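Local atomic coordinates of penicillin-binding 1 transmembrane protein MrcA (Nitrosomonas europaea ATCC 19718, PDB entry 3D0F), a protein that probably builds and cross-links cell-wall peptidoglycan as a bifunctional glycosyltransferase and transpeptidase, represented here by its OB-like domain alone. Residues Leu42-Pro46 and Gly47-Ala51; Ile59-Gly63 and Asp64-Ala68. All blocks are in the same frame, centred on the assembly; numbering follows the deposited sequence.

Contact 1: Leu42-Pro46 and Gly47-Ala51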
# COMPACT_ATOMS: atom_id res chain seq x y z
N LEU A 42 6.92 -6.71 17.24
CA LEU A 42 8.09 -6.79 18.12
C LEU A 42 7.72 -6.86 19.61
O LEU A 42 8.41 -7.49 20.39
CB LEU A 42 8.99 -5.56 17.90
CG LEU A 42 9.40 -5.37 16.43
CD1 LEU A 42 10.33 -4.15 16.31
CD2 LEU A 42 10.02 -6.62 15.78
N SER A 43 6.68 -6.13 20.02
CA SER A 43 6.20 -6.15 21.35
C SER A 43 4.71 -5.89 21.35
O SER A 43 4.22 -5.21 20.46
CB SER A 43 6.93 -5.12 22.18
OG SER A 43 6.51 -3.82 21.87
N ALA A 44 4.01 -6.40 22.36
CA ALA A 44 2.55 -6.21 22.44
C ALA A 44 2.05 -6.23 23.85
O ALA A 44 2.40 -7.10 24.65
CB ALA A 44 1.82 -7.25 21.65
N THR A 45 1.27 -5.22 24.15
CA THR A 45 0.48 -5.10 25.39
C THR A 45 -0.92 -4.59 25.01
O THR A 45 -1.12 -4.10 23.89
CB THR A 45 1.12 -4.11 26.38
OG1 THR A 45 0.94 -2.77 25.89
CG2 THR A 45 2.63 -4.41 26.59
N PRO A 46 -1.88 -4.57 25.95
CA PRO A 46 -3.18 -4.00 25.59
C PRO A 46 -3.13 -2.50 25.24
O PRO A 46 -4.07 -1.97 24.60
CB PRO A 46 -4.01 -4.23 26.87
CG PRO A 46 -3.40 -5.36 27.50
CD PRO A 46 -1.92 -5.17 27.30
N GLY A 47 -2.07 -1.83 25.67
CA GLY A 47 -1.91 -0.38 25.43
C GLY A 47 -1.04 -0.00 24.26
O GLY A 47 -1.09 1.13 23.83
N ALA A 48 -0.20 -0.91 23.75
CA ALA A 48 0.69 -0.55 22.66
C ALA A 48 1.24 -1.79 21.96
O ALA A 48 1.63 -2.75 22.62
CB ALA A 48 1.84 0.22 23.20
N VAL A 49 1.29 -1.75 20.65
CA VAL A 49 1.96 -2.75 19.84
C VAL A 49 3.04 -2.02 19.05
O VAL A 49 2.74 -1.01 18.37
CB VAL A 49 0.94 -3.40 18.89
CG1 VAL A 49 1.64 -4.24 17.84
CG2 VAL A 49 -0.12 -4.17 19.71
N GLU A 50 4.27 -2.53 19.10
CA GLU A 50 5.36 -2.05 18.24
C GLU A 50 5.52 -3.08 17.13
O GLU A 50 5.58 -4.28 17.41
CB GLU A 50 6.68 -1.96 19.02
CG GLU A 50 6.66 -0.92 20.10
CD GLU A 50 7.99 -0.22 20.37
OE1 GLU A 50 9.08 -0.70 19.95
OE2 GLU A 50 7.92 0.85 21.04
N ALA A 51 5.60 -2.63 15.89
CA ALA A 51 5.72 -3.51 14.75
C ALA A 51 6.71 -2.95 13.72
O ALA A 51 6.82 -1.73 13.57
CB ALA A 51 4.34 -3.79 14.12
O HOH W 1 4.44 -2.76 23.21

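Contact 2: Ile59-Gly63 and Asp64-Ala68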
# COMPACT_ATOMS: atom_id res chain seq x y z
N ILE A 59 6.86 1.05 13.89
CA ILE A 59 5.67 1.85 14.23
C ILE A 59 5.12 1.40 15.59
O ILE A 59 5.38 0.29 16.02
CB ILE A 59 4.54 1.74 13.15
CG1 ILE A 59 4.08 0.29 12.92
CG2 ILE A 59 5.01 2.36 11.80
CD1 ILE A 59 2.86 0.13 12.00
N ARG A 60 4.41 2.32 16.23
CA ARG A 60 3.75 2.06 17.50
C ARG A 60 2.26 2.31 17.33
O ARG A 60 1.85 3.45 17.01
CB ARG A 60 4.34 2.96 18.60
CG ARG A 60 4.06 2.52 20.00
CD ARG A 60 5.03 3.28 20.99
NE ARG A 60 4.93 2.79 22.34
CZ ARG A 60 4.10 3.25 23.26
NH1 ARG A 60 3.23 4.25 23.00
NH2 ARG A 60 4.13 2.69 24.46
N ILE A 61 1.44 1.30 17.62
CA ILE A 61 -0.03 1.34 17.46
C ILE A 61 -0.61 1.39 18.86
O ILE A 61 -0.26 0.55 19.70
CB ILE A 61 -0.58 0.15 16.67
CG1 ILE A 61 0.15 0.07 15.31
CG2 ILE A 61 -2.13 0.26 16.44
CD1 ILE A 61 0.46 -1.36 14.86
N THR A 62 -1.52 2.35 19.09
CA THR A 62 -2.10 2.61 20.40
C THR A 62 -3.55 3.07 20.22
O THR A 62 -3.99 3.30 19.11
CB THR A 62 -1.36 3.73 21.18
OG1 THR A 62 -1.48 4.99 20.48
CG2 THR A 62 0.14 3.35 21.33
N GLY A 63 -4.26 3.27 21.32
CA GLY A 63 -5.60 3.90 21.30
C GLY A 63 -6.54 3.29 20.24
O GLY A 63 -6.75 2.08 20.17
N ASP A 64 -7.09 4.17 19.42
CA ASP A 64 -8.08 3.76 18.40
C ASP A 64 -7.52 2.69 17.47
O ASP A 64 -8.26 1.79 17.03
CB ASP A 64 -8.52 4.95 17.59
CG ASP A 64 -9.34 5.95 18.36
OD1 ASP A 64 -9.77 5.69 19.51
OD2 ASP A 64 -9.58 7.04 17.74
N GLY A 65 -6.22 2.75 17.17
CA GLY A 65 -5.57 1.80 16.28
C GLY A 65 -5.61 0.36 16.74
O GLY A 65 -5.41 -0.53 15.93
N LEU A 66 -5.81 0.13 18.05
CA LEU A 66 -5.85 -1.20 18.61
C LEU A 66 -7.28 -1.73 18.81
O LEU A 66 -7.46 -2.87 19.21
CB LEU A 66 -5.15 -1.21 19.98
CG LEU A 66 -3.67 -0.88 19.97
CD1 LEU A 66 -3.13 -0.97 21.41
CD2 LEU A 66 -2.88 -1.80 19.03
N LYS A 67 -8.29 -0.91 18.56
CA LYS A 67 -9.68 -1.25 18.88
C LYS A 67 -10.15 -2.52 18.19
O LYS A 67 -10.73 -3.42 18.82
CB LYS A 67 -10.60 -0.10 18.48
CG LYS A 67 -10.49 1.14 19.38
CD LYS A 67 -11.44 2.29 18.94
CE LYS A 67 -12.85 2.06 19.40
NZ LYS A 67 -12.98 2.16 20.88
N ALA A 68 -9.92 -2.57 16.88
CA ALA A 68 -10.43 -3.72 16.10
C ALA A 68 -9.80 -5.00 16.58
O ALA A 68 -10.47 -6.03 16.63
CB ALA A 68 -10.17 -3.53 14.65

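Contact 1: Leu42-Pro46 and Gly47-Ala51
Ser43 and Glu50 lie directly across from each other, and the serine OG rests alongside the first carbons of the glutamate chain, 3.4 Å from Glu50 CB and equally close to its CG. With chi1 at 73°, OG stands between the backbone N and the carbonyl carbon of Ser43, a position from which it bonds a water that also donates to Ala48 O, bridging the two strands. Glu50 bends at chi2, and its carboxylate makes a long, weak ion pair with Arg60. Next along, Ala44 and Val49 point to the other face of the sheet, Ala44 CB meeting Val49 CG2 at 4.1 Å; Val49 also packs on Leu66 and Leu73. The two segments form the turn end of a beta hairpin in the OB-like domain. Away from the turn, a classic beta bulge sets both Leu42 and Ser43 against Glu50: Glu50 O takes a nearly straight bond from Leu42 N (2.8 Å, 163°) and a weak one from Ser43 N. Around the turn, Thr45 OG1 accepts from Gly47 N at 3.2 Å and, weakly, from Ala48 N, while Thr45 N donates to Ala48 O at 2.9 Å. Leu42 packs on Leu23 of the second subunit.

Contact 2: Ile59-Gly63 and Asp64-Ala68
Gly63, Leu66 and Ile61 bring together strand 58-61, outermost in the OB-like domain's sheet as formed within this chain, and a turn of helix-like backbone angles without a helix's regular bonding. At Gly63 the backbone takes a positive phi (48°), and the chain swings from the extended strand into the turn. Gly63 O accepts a bond from Leu66 N at 3.0 Å; the bond is fairly straight at hydrogen, but the donor stands well above the carbonyl plane. A weak bond from Gly65 N to Thr62 O, 3.0 Å long, spans the same turn. Leu66 folds back over the strand: with chi1 at -63° and chi2 near 180°, its methyl groups lie over the backbone of Ile61 and Thr62. Leu66 CD1 sits 3.7 Å from Ile61 O, and Leu66 CG and CD2 lie at much the same distance from that oxygen. The leucine and isoleucine side chains are set at a slant to each other, and both also touch Ile102 of strand 100-103. Ile61 CG2, anti to the backbone N, is the branch turned to segment 64-68, where it meets Gly65 O at 3.4 Å and presses on Leu66 CD2 at 3.4 Å, tighter than usual for two carbons.

Strand 37-45 leads into contact 1, which closes the tight hairpin turn to strand 48-53. The chain then loops over to strand 58-61, and contact 2 closes the local turn that leaves this strand for segment 64-68. The two are in series, neither nested nor crossed, with centres about 9 Å apart. They meet because strands 48-53 and 58-61 are antiparallel neighbours in one five-stranded sheet: Val49 O lies 2.7 Å from Ile61 N and Ala51 O 2.8 Å from Ile59 N, both probable hydrogen bonds. The two turns also touch, Leu66 CD1 packing 3.5 Å from Pro46 O and Thr62 CG2 3.6 Å from Gly47 O, which ties the hairpin turn to the strand exit.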